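PDB 4XAB: EvdO2, which probably acts as an oxygenase of the phytanoyl-CoA dioxygenase family in the oxidative cyclizations of orthosomycin biosynthesis. Local coordinates for residues K118-H129 against P214-P225; G169-I177 against G185-P193. All coordinates share one frame; numbering follows the deposited sequence.

Contact 1 of 2, residues K118-H129 against P214-P225. With NI (nickel (II) ion), chain B.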
loop_
_atom_site.group_PDB
_atom_site.type_symbol
_atom_site.label_atom_id
_atom_site.label_comp_id
_atom_site.label_asym_id
_atom_site.label_seq_id
_atom_site.Cartn_x
_atom_site.Cartn_y
_atom_site.Cartn_z
ATOM N N LYS A 118 -4.434 6.337 8.732
ATOM C CA LYS A 118 -4.260 7.779 8.577
ATOM C C LYS A 118 -5.180 8.488 9.542
ATOM O O LYS A 118 -6.395 8.477 9.347
ATOM C CB LYS A 118 -4.582 8.249 7.157
ATOM C CG LYS A 118 -3.666 7.741 6.087
ATOM C CD LYS A 118 -4.008 8.399 4.760
ATOM C CE LYS A 118 -3.767 9.896 4.788
ATOM N NZ LYS A 118 -2.324 10.214 4.605
ATOM N N PRO A 119 -4.606 9.114 10.579
ATOM C CA PRO A 119 -5.378 9.814 11.607
ATOM C C PRO A 119 -6.230 10.918 11.002
ATOM O O PRO A 119 -5.906 11.401 9.918
ATOM C CB PRO A 119 -4.299 10.404 12.527
ATOM C CG PRO A 119 -3.062 9.654 12.215
ATOM C CD PRO A 119 -3.155 9.223 10.799
ATOM N N PRO A 120 -7.309 11.316 11.692
ATOM C CA PRO A 120 -8.062 12.498 11.268
ATOM C C PRO A 120 -7.143 13.706 11.164
ATOM O O PRO A 120 -6.260 13.870 12.009
ATOM C CB PRO A 120 -9.093 12.699 12.391
ATOM C CG PRO A 120 -9.152 11.396 13.113
ATOM C CD PRO A 120 -7.794 10.777 12.976
ATOM N N ARG A 121 -7.334 14.508 10.124
ATOM C CA ARG A 121 -6.585 15.744 9.915
ATOM C C ARG A 121 -5.090 15.526 9.787
ATOM O O ARG A 121 -4.308 16.453 9.977
ATOM C CB ARG A 121 -6.880 16.729 11.041
ATOM C CG ARG A 121 -8.335 17.142 11.072
ATOM C CD ARG A 121 -8.733 17.759 9.747
ATOM N NE ARG A 121 -10.128 18.193 9.728
ATOM C CZ ARG A 121 -10.669 18.893 8.738
ATOM N NH1 ARG A 121 -9.927 19.236 7.690
ATOM N NH2 ARG A 121 -11.943 19.253 8.793
ATOM N N TYR A 122 -4.691 14.307 9.441
ATOM C CA TYR A 122 -3.286 14.032 9.199
ATOM C C TYR A 122 -2.858 14.778 7.945
ATOM O O TYR A 122 -3.303 14.453 6.849
ATOM C CB TYR A 122 -3.036 12.532 9.054
ATOM C CG TYR A 122 -1.563 12.202 8.951
ATOM C CD1 TYR A 122 -0.731 12.327 10.057
ATOM C CD2 TYR A 122 -1.000 11.808 7.745
ATOM C CE1 TYR A 122 0.618 12.048 9.971
ATOM C CE2 TYR A 122 0.351 11.530 7.653
ATOM C CZ TYR A 122 1.148 11.650 8.770
ATOM O OH TYR A 122 2.493 11.371 8.685
ATOM N N GLY A 123 -1.989 15.773 8.112
ATOM C CA GLY A 123 -1.705 16.723 7.048
ATOM C C GLY A 123 -0.556 16.424 6.104
ATOM O O GLY A 123 -0.390 17.119 5.096
ATOM N N ALA A 124 0.230 15.395 6.401
ATOM C CA ALA A 124 1.309 15.006 5.497
ATOM C C ALA A 124 0.795 14.069 4.405
ATOM O O ALA A 124 0.051 13.128 4.688
ATOM C CB ALA A 124 2.445 14.336 6.257
ATOM N N PRO A 125 1.189 14.328 3.154
ATOM C CA PRO A 125 0.909 13.364 2.089
ATOM C C PRO A 125 1.891 12.210 2.148
ATOM O O PRO A 125 2.891 12.280 2.873
ATOM C CB PRO A 125 1.119 14.184 0.817
ATOM C CG PRO A 125 2.243 15.126 1.212
ATOM C CD PRO A 125 2.014 15.455 2.674
ATOM N N THR A 126 1.593 11.153 1.404
ATOM C CA THR A 126 2.603 10.170 1.045
ATOM C C THR A 126 3.142 10.589 -0.315
ATOM O O THR A 126 2.434 10.502 -1.323
ATOM C CB THR A 126 2.028 8.749 0.993
ATOM O OG1 THR A 126 1.394 8.456 2.248
ATOM C CG2 THR A 126 3.147 7.741 0.748
ATOM N N PRO A 127 4.381 11.103 -0.343
ATOM C CA PRO A 127 4.880 11.719 -1.573
ATOM C C PRO A 127 4.993 10.713 -2.700
ATOM O O PRO A 127 5.073 9.510 -2.429
ATOM C CB PRO A 127 6.263 12.243 -1.168
ATOM C CG PRO A 127 6.165 12.436 0.310
ATOM C CD PRO A 127 5.307 11.297 0.786
ATOM N N TRP A 128 4.980 11.197 -3.936
ATOM C CA TRP A 128 5.236 10.342 -5.094
ATOM C C TRP A 128 6.440 9.429 -4.885
ATOM O O TRP A 128 7.503 9.879 -4.478
ATOM C CB TRP A 128 5.456 11.191 -6.344
ATOM C CG TRP A 128 4.190 11.744 -6.885
ATOM C CD1 TRP A 128 3.732 13.030 -6.763
ATOM C CD2 TRP A 128 3.205 11.030 -7.630
ATOM N NE1 TRP A 128 2.522 13.155 -7.395
ATOM C CE2 TRP A 128 2.169 11.940 -7.928
ATOM C CE3 TRP A 128 3.091 9.704 -8.063
ATOM C CZ2 TRP A 128 1.037 11.570 -8.650
ATOM C CZ3 TRP A 128 1.968 9.333 -8.784
ATOM C CH2 TRP A 128 0.948 10.264 -9.068
ATOM N N HIS A 129 6.255 8.141 -5.170
ATOM C CA HIS A 129 7.325 7.155 -5.067
ATOM C C HIS A 129 6.968 5.938 -5.889
ATOM O O HIS A 129 5.814 5.752 -6.277
ATOM C CB HIS A 129 7.573 6.728 -3.604
ATOM C CG HIS A 129 6.451 5.926 -3.004
ATOM N ND1 HIS A 129 5.280 6.504 -2.555
ATOM C CD2 HIS A 129 6.313 4.592 -2.799
ATOM C CE1 HIS A 129 4.471 5.562 -2.095
ATOM N NE2 HIS A 129 5.068 4.389 -2.236
ATOM N N PRO A 214 4.367 4.472 -10.209
ATOM C CA PRO A 214 4.452 5.593 -9.263
ATOM C C PRO A 214 3.102 5.880 -8.617
ATOM O O PRO A 214 2.059 5.823 -9.293
ATOM C CB PRO A 214 4.901 6.775 -10.140
ATOM C CG PRO A 214 5.532 6.136 -11.353
ATOM C CD PRO A 214 4.708 4.879 -11.581
ATOM N N HIS A 215 3.110 6.144 -7.314
ATOM C CA HIS A 215 1.872 6.524 -6.646
ATOM C C HIS A 215 2.103 7.547 -5.547
ATOM O O HIS A 215 3.218 7.742 -5.081
ATOM C CB HIS A 215 1.138 5.289 -6.087
ATOM C CG HIS A 215 2.001 4.370 -5.271
ATOM N ND1 HIS A 215 2.922 3.515 -5.836
ATOM C CD2 HIS A 215 2.052 4.149 -3.937
ATOM C CE1 HIS A 215 3.523 2.826 -4.879
ATOM N NE2 HIS A 215 3.004 3.180 -3.720
ATOM N N TYR A 216 1.008 8.188 -5.148
ATOM C CA TYR A 216 1.007 9.301 -4.204
ATOM C C TYR A 216 -0.264 9.172 -3.392
ATOM O O TYR A 216 -1.260 8.663 -3.896
ATOM C CB TYR A 216 1.053 10.626 -4.964
ATOM C CG TYR A 216 0.526 11.837 -4.241
ATOM C CD1 TYR A 216 -0.833 12.147 -4.241
ATOM C CD2 TYR A 216 1.396 12.696 -3.594
ATOM C CE1 TYR A 216 -1.305 13.262 -3.590
ATOM C CE2 TYR A 216 0.935 13.813 -2.943
ATOM C CZ TYR A 216 -0.414 14.087 -2.941
ATOM O OH TYR A 216 -0.867 15.207 -2.298
ATOM N N ALA A 217 -0.239 9.605 -2.138
ATOM C CA ALA A 217 -1.482 9.712 -1.374
ATOM C C ALA A 217 -1.564 11.073 -0.726
ATOM O O ALA A 217 -0.594 11.551 -0.145
ATOM C CB ALA A 217 -1.583 8.613 -0.317
ATOM N N GLY A 218 -2.730 11.697 -0.822
ATOM C CA GLY A 218 -2.920 13.005 -0.240
ATOM C C GLY A 218 -3.057 12.925 1.269
ATOM O O GLY A 218 -3.124 11.836 1.849
ATOM N N PRO A 219 -3.082 14.085 1.920
ATOM C CA PRO A 219 -3.331 14.144 3.363
ATOM C C PRO A 219 -4.763 13.727 3.687
ATOM O O PRO A 219 -5.612 13.713 2.793
ATOM C CB PRO A 219 -3.103 15.619 3.691
ATOM C CG PRO A 219 -3.445 16.328 2.413
ATOM C CD PRO A 219 -2.903 15.426 1.338
ATOM N N ASN A 220 -5.035 13.390 4.940
ATOM C CA ASN A 220 -6.417 13.125 5.334
ATOM C C ASN A 220 -7.021 14.395 5.895
ATOM O O ASN A 220 -6.837 14.712 7.064
ATOM C CB ASN A 220 -6.482 11.977 6.349
ATOM C CG ASN A 220 -7.883 11.734 6.874
ATOM O OD1 ASN A 220 -8.864 12.133 6.257
ATOM N ND2 ASN A 220 -7.979 11.062 8.018
ATOM N N LEU A 221 -7.740 15.130 5.051
ATOM C CA LEU A 221 -8.346 16.388 5.467
ATOM C C LEU A 221 -9.696 16.200 6.145
ATOM O O LEU A 221 -10.445 17.152 6.290
ATOM C CB LEU A 221 -8.511 17.320 4.262
ATOM C CG LEU A 221 -7.241 17.538 3.434
ATOM C CD1 LEU A 221 -7.536 18.372 2.199
ATOM C CD2 LEU A 221 -6.139 18.172 4.275
ATOM N N THR A 222 -10.007 14.982 6.562
ATOM C CA THR A 222 -11.310 14.703 7.153
ATOM C C THR A 222 -11.172 14.413 8.641
ATOM O O THR A 222 -10.076 14.175 9.140
ATOM C CB THR A 222 -12.017 13.502 6.477
ATOM O OG1 THR A 222 -11.476 12.282 6.993
ATOM C CG2 THR A 222 -11.864 13.542 4.958
ATOM N N ASP A 223 -12.293 14.413 9.353
ATOM C CA ASP A 223 -12.241 14.219 10.789
ATOM C C ASP A 223 -12.340 12.754 11.195
ATOM O O ASP A 223 -12.499 12.456 12.378
ATOM C CB ASP A 223 -13.346 15.038 11.465
ATOM C CG ASP A 223 -13.069 16.533 11.414
ATOM O OD1 ASP A 223 -11.942 16.937 11.772
ATOM O OD2 ASP A 223 -13.963 17.304 11.006
ATOM N N GLN A 224 -12.196 11.848 10.228
ATOM C CA GLN A 224 -12.305 10.413 10.485
ATOM C C GLN A 224 -11.037 9.692 10.067
ATOM O O GLN A 224 -10.470 10.007 9.017
ATOM C CB GLN A 224 -13.502 9.804 9.737
ATOM C CG GLN A 224 -14.857 10.394 10.132
ATOM C CD GLN A 224 -15.087 11.765 9.528
ATOM O OE1 GLN A 224 -14.708 12.022 8.381
ATOM N NE2 GLN A 224 -15.699 12.662 10.301
ATOM N N PRO A 225 -10.601 8.701 10.865
ATOM C CA PRO A 225 -9.412 7.930 10.479
ATOM C C PRO A 225 -9.695 7.141 9.213
ATOM O O PRO A 225 -10.846 6.798 8.950
ATOM C CB PRO A 225 -9.176 6.992 11.673
ATOM C CG PRO A 225 -10.146 7.442 12.746
ATOM C CD PRO A 225 -11.265 8.128 12.044
HETATM NI NI NI B . 3.996 2.665 -1.974
HETATM O O HOH W 1 2.807 1.056 -1.776
#

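Contact 2 of 2, residues G169-I177 against G185-P193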
loop_
_atom_site.group_PDB
_atom_site.type_symbol
_atom_site.label_atom_id
_atom_site.label_comp_id
_atom_site.label_asym_id
_atom_site.label_seq_id
_atom_site.Cartn_x
_atom_site.Cartn_y
_atom_site.Cartn_z
ATOM N N GLY A 169 8.227 2.561 -17.256
ATOM C CA GLY A 169 9.293 3.553 -17.258
ATOM C C GLY A 169 10.397 3.134 -16.305
ATOM O O GLY A 169 10.375 2.030 -15.757
ATOM N N PRO A 170 11.376 4.020 -16.087
ATOM C CA PRO A 170 12.459 3.672 -15.164
ATOM C C PRO A 170 12.006 3.711 -13.714
ATOM O O PRO A 170 10.934 4.252 -13.394
ATOM C CB PRO A 170 13.505 4.758 -15.430
ATOM C CG PRO A 170 12.691 5.944 -15.853
ATOM C CD PRO A 170 11.508 5.386 -16.624
ATOM N N VAL A 171 12.818 3.137 -12.837
ATOM C CA VAL A 171 12.746 3.508 -11.437
ATOM C C VAL A 171 13.338 4.905 -11.407
ATOM O O VAL A 171 14.516 5.107 -11.684
ATOM C CB VAL A 171 13.494 2.538 -10.520
ATOM C CG1 VAL A 171 13.463 3.059 -9.077
ATOM C CG2 VAL A 171 12.855 1.159 -10.606
ATOM N N LEU A 172 12.465 5.864 -11.135
ATOM C CA LEU A 172 12.767 7.289 -11.158
ATOM C C LEU A 172 13.760 7.677 -10.081
ATOM O O LEU A 172 13.913 6.965 -9.097
ATOM C CB LEU A 172 11.461 8.061 -10.981
ATOM C CG LEU A 172 10.487 7.837 -12.130
ATOM C CD1 LEU A 172 9.082 8.272 -11.754
ATOM C CD2 LEU A 172 10.991 8.580 -13.370
ATOM N N PRO A 173 14.461 8.805 -10.274
ATOM C CA PRO A 173 15.353 9.238 -9.199
ATOM C C PRO A 173 14.566 9.480 -7.917
ATOM O O PRO A 173 13.560 10.181 -7.939
ATOM C CB PRO A 173 15.952 10.539 -9.739
ATOM C CG PRO A 173 15.872 10.408 -11.225
ATOM C CD PRO A 173 14.580 9.650 -11.475
ATOM N N HIS A 174 15.015 8.897 -6.816
ATOM C CA HIS A 174 14.376 9.150 -5.531
ATOM C C HIS A 174 15.389 9.741 -4.565
ATOM O O HIS A 174 16.601 9.604 -4.741
ATOM C CB HIS A 174 13.786 7.866 -4.923
ATOM C CG HIS A 174 12.525 7.383 -5.579
ATOM N ND1 HIS A 174 12.465 6.993 -6.902
ATOM C CD2 HIS A 174 11.283 7.182 -5.074
ATOM C CE1 HIS A 174 11.238 6.582 -7.183
ATOM N NE2 HIS A 174 10.501 6.694 -6.092
ATOM N N HIS A 175 14.889 10.396 -3.531
ATOM C CA HIS A 175 15.752 10.839 -2.449
ATOM C C HIS A 175 14.995 10.686 -1.153
ATOM O O HIS A 175 13.774 10.584 -1.157
ATOM C CB HIS A 175 16.204 12.279 -2.656
ATOM C CG HIS A 175 15.086 13.240 -2.898
ATOM N ND1 HIS A 175 14.518 13.990 -1.890
ATOM C CD2 HIS A 175 14.438 13.585 -4.036
ATOM C CE1 HIS A 175 13.562 14.750 -2.396
ATOM N NE2 HIS A 175 13.498 14.527 -3.696
ATOM N N HIS A 176 15.717 10.637 -0.046
ATOM C CA HIS A 176 15.044 10.631 1.233
ATOM C C HIS A 176 14.375 11.977 1.447
ATOM O O HIS A 176 14.933 13.022 1.111
ATOM C CB HIS A 176 16.023 10.302 2.359
ATOM C CG HIS A 176 16.282 8.835 2.500
ATOM N ND1 HIS A 176 17.459 8.242 2.097
ATOM C CD2 HIS A 176 15.495 7.835 2.961
ATOM C CE1 HIS A 176 17.395 6.945 2.331
ATOM N NE2 HIS A 176 16.213 6.671 2.852
ATOM N N ILE A 177 13.166 11.943 1.982
ATOM C CA ILE A 177 12.464 13.161 2.358
ATOM C C ILE A 177 13.354 13.975 3.306
ATOM O O ILE A 177 13.457 15.197 3.182
ATOM C CB ILE A 177 11.105 12.829 3.001
ATOM C CG1 ILE A 177 10.183 12.186 1.954
ATOM C CG2 ILE A 177 10.489 14.070 3.605
ATOM C CD1 ILE A 177 9.074 11.315 2.525
ATOM N N GLY A 185 10.830 8.086 4.791
ATOM C CA GLY A 185 10.629 7.434 3.508
ATOM C C GLY A 185 11.288 8.163 2.359
ATOM O O GLY A 185 12.043 9.132 2.569
ATOM N N LEU A 186 10.989 7.684 1.153
ATOM C CA LEU A 186 11.564 8.189 -0.090
ATOM C C LEU A 186 10.547 8.977 -0.902
ATOM O O LEU A 186 9.337 8.784 -0.750
ATOM C CB LEU A 186 12.079 7.020 -0.944
ATOM C CG LEU A 186 13.233 6.177 -0.404
ATOM C CD1 LEU A 186 13.411 4.946 -1.316
ATOM C CD2 LEU A 186 14.492 6.992 -0.385
ATOM N N MET A 187 11.034 9.852 -1.776
ATOM C CA MET A 187 10.156 10.508 -2.734
ATOM C C MET A 187 10.858 10.763 -4.050
ATOM O O MET A 187 12.088 10.765 -4.115
ATOM C CB MET A 187 9.634 11.832 -2.172
ATOM C CG MET A 187 10.705 12.874 -2.004
ATOM S SD MET A 187 9.969 14.416 -1.414
ATOM C CE MET A 187 8.800 14.724 -2.731
ATOM N N THR A 188 10.062 10.974 -5.096
ATOM C CA THR A 188 10.604 11.443 -6.361
ATOM C C THR A 188 9.927 12.754 -6.749
ATOM O O THR A 188 8.765 12.971 -6.418
ATOM C CB THR A 188 10.439 10.401 -7.499
ATOM O OG1 THR A 188 11.045 10.916 -8.690
ATOM C CG2 THR A 188 8.963 10.049 -7.768
ATOM N N ASP A 189 10.668 13.626 -7.427
ATOM C CA ASP A 189 10.127 14.877 -7.952
ATOM C C ASP A 189 9.721 14.699 -9.407
ATOM O O ASP A 189 9.216 15.616 -10.043
ATOM C CB ASP A 189 11.158 16.008 -7.858
ATOM C CG ASP A 189 11.528 16.356 -6.428
ATOM O OD1 ASP A 189 10.636 16.335 -5.551
ATOM O OD2 ASP A 189 12.716 16.662 -6.185
ATOM N N ASP A 190 9.961 13.511 -9.938
ATOM C CA ASP A 190 9.882 13.307 -11.374
ATOM C C ASP A 190 8.583 12.679 -11.840
ATOM O O ASP A 190 8.574 11.843 -12.744
ATOM C CB ASP A 190 11.090 12.470 -11.816
ATOM C CG ASP A 190 12.395 13.243 -11.681
ATOM O OD1 ASP A 190 12.448 14.384 -12.179
ATOM O OD2 ASP A 190 13.357 12.738 -11.060
ATOM N N VAL A 191 7.478 13.103 -11.228
ATOM C CA VAL A 191 6.146 12.746 -11.702
ATOM C C VAL A 191 5.360 14.027 -11.967
ATOM O O VAL A 191 5.365 14.940 -11.146
ATOM C CB VAL A 191 5.368 11.866 -10.682
ATOM C CG1 VAL A 191 3.945 11.593 -11.180
ATOM C CG2 VAL A 191 6.100 10.556 -10.432
ATOM N N ASP A 192 4.701 14.095 -13.115
ATOM C CA ASP A 192 3.860 15.240 -13.446
ATOM C C ASP A 192 2.458 15.009 -12.880
ATOM O O ASP A 192 1.739 14.142 -13.362
ATOM C CB ASP A 192 3.816 15.435 -14.962
ATOM C CG ASP A 192 3.063 16.685 -15.380
ATOM O OD1 ASP A 192 2.484 17.380 -14.516
ATOM O OD2 ASP A 192 3.048 16.963 -16.595
ATOM N N PRO A 193 2.074 15.787 -11.855
ATOM C CA PRO A 193 0.798 15.592 -11.160
ATOM C C PRO A 193 -0.416 15.718 -12.078
ATOM O O PRO A 193 -1.444 15.129 -11.772
ATOM C CB PRO A 193 0.793 16.709 -10.106
ATOM C CG PRO A 193 2.220 17.106 -9.955
ATOM C CD PRO A 193 2.823 16.928 -11.310
HETATM O O HOH W 2 13.484 13.266 -8.275
#

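Contact 1 of 2, residues K118-H129 against P214-P225
His129 and His215 both tuck CG between the backbone N and the carbonyl carbon (chi1 69° in His129), and from their paired strands the two rings converge on one nickel ion. Each binds it through NE2, at 2.0 Å for His129 and 2.1 Å for His215, with the ring planes 65° apart. A second-shell bond fixes the rotation of the His129 ring: its ND1 donates to Pro127 O at 3.0 Å, almost within the ring plane. Thr213 O plays that part for His215 ND1. Behind the metal ligands the backbones pair antiparallel at Thr126–Ala217 and at His129–His215, and a beta bulge between the two pairs shifts the register by one residue. Here Tyr216 sets its CB over the middle of the Trp128 face, 3.4 Å from CE2, and its ring forms an offset stack with the five-membered ring, planes 26° apart. With an alanine in place of Trp128, Tyr216 would probably lose this stack and the cover over its CB, and Pro214 CB its apolar neighbour. Farther along, Asn220 fastens the type II turn from Pro119 to Tyr122 to the other segment: ND2 reaches Pro119 O at 2.8 Å, from the face of that carbonyl away from Tyr122 N, and also donates to Gln224 O. Its OD1 closes an Asx turn by accepting from Thr222 N. At the exposed end Arg121 NE meets Asp223 OD1 at 3.0 Å in a salt bridge. With Asp131, the two histidines make the facial triad of a double-stranded beta helix, consistent with a non-haem iron oxygenase carrying nickel in this crystal.

Contact 2 of 2, residues G169-I177 against G185-P193
His175 and Met187 face each other as an antiparallel hydrogen-bonded pair, their backbone N and O atoms joined in both directions, with His175 N 2.9 Å from Met187 O. The next pair, His176 with Leu186, is non-hydrogen-bonded and its side chains splay apart; beyond it Ile177 N donates to Gly185 O at 3.1 Å in a nearly straight bond (172°). Gly185 has backbone angles at which a side chain would collide with the carbonyl oxygen of the residue before. At the other end, Thr188 places OG1 anti to its backbone N (chi1 -178°), where the hydroxyl donates to Pro173 O at 2.7 Å and accepts from Asp190 N, closing an ST turn. These bonds make a short two-stranded beta hairpin, separate from the larger sheets of the double-stranded beta helix, and Pro127 packs against its Met187 and Ile177. Three successive histidines each receive an aliphatic group over a ring face. Thr188 CB sits over the centre of His174, 3.9 Å from CE1, while the ring's ND1 donates to Leu172 O in its own plane and NE2 bonds to the backbone N of Gln130, so both nitrogens are engaged. Met187 runs alongside His175 in the same direction, with CG over the ring 3.4 Å from CE1; NE2 of this ring makes a weak bond to Asp189 OD2. Leu186 CD2 lies over the centre of the His176 ring, 3.6 Å from CD2. Beside the ST turn, Leu172 CD1 touches Val191 CG2, and one water bridges Pro173 O, Asp189 N and Asp190 OD2, the last at 2.8 Å.

Overall arrangement
Both contacts are partly buried, but the centre of contact 1 is about 12 Å from the centre of the chain, that of contact 2 about 16 Å. Along the sequence, contact 2 falls wholly between the two segments of contact 1, and their centres are about 17 Å apart. Contact 1 joins distant parts of the chain and supplies two metal ligands; contact 2 links neighbouring strands, and its histidines serve in packing and hydrogen bonds within the hairpin and to its surroundings. The two meet directly: Trp128 O and Thr188 N are 2.9 Å apart in a probable hydrogen bond, and His174 NE2 packs 3.4 Å from His129 CA, bringing the hairpin against the chain beside the metal site.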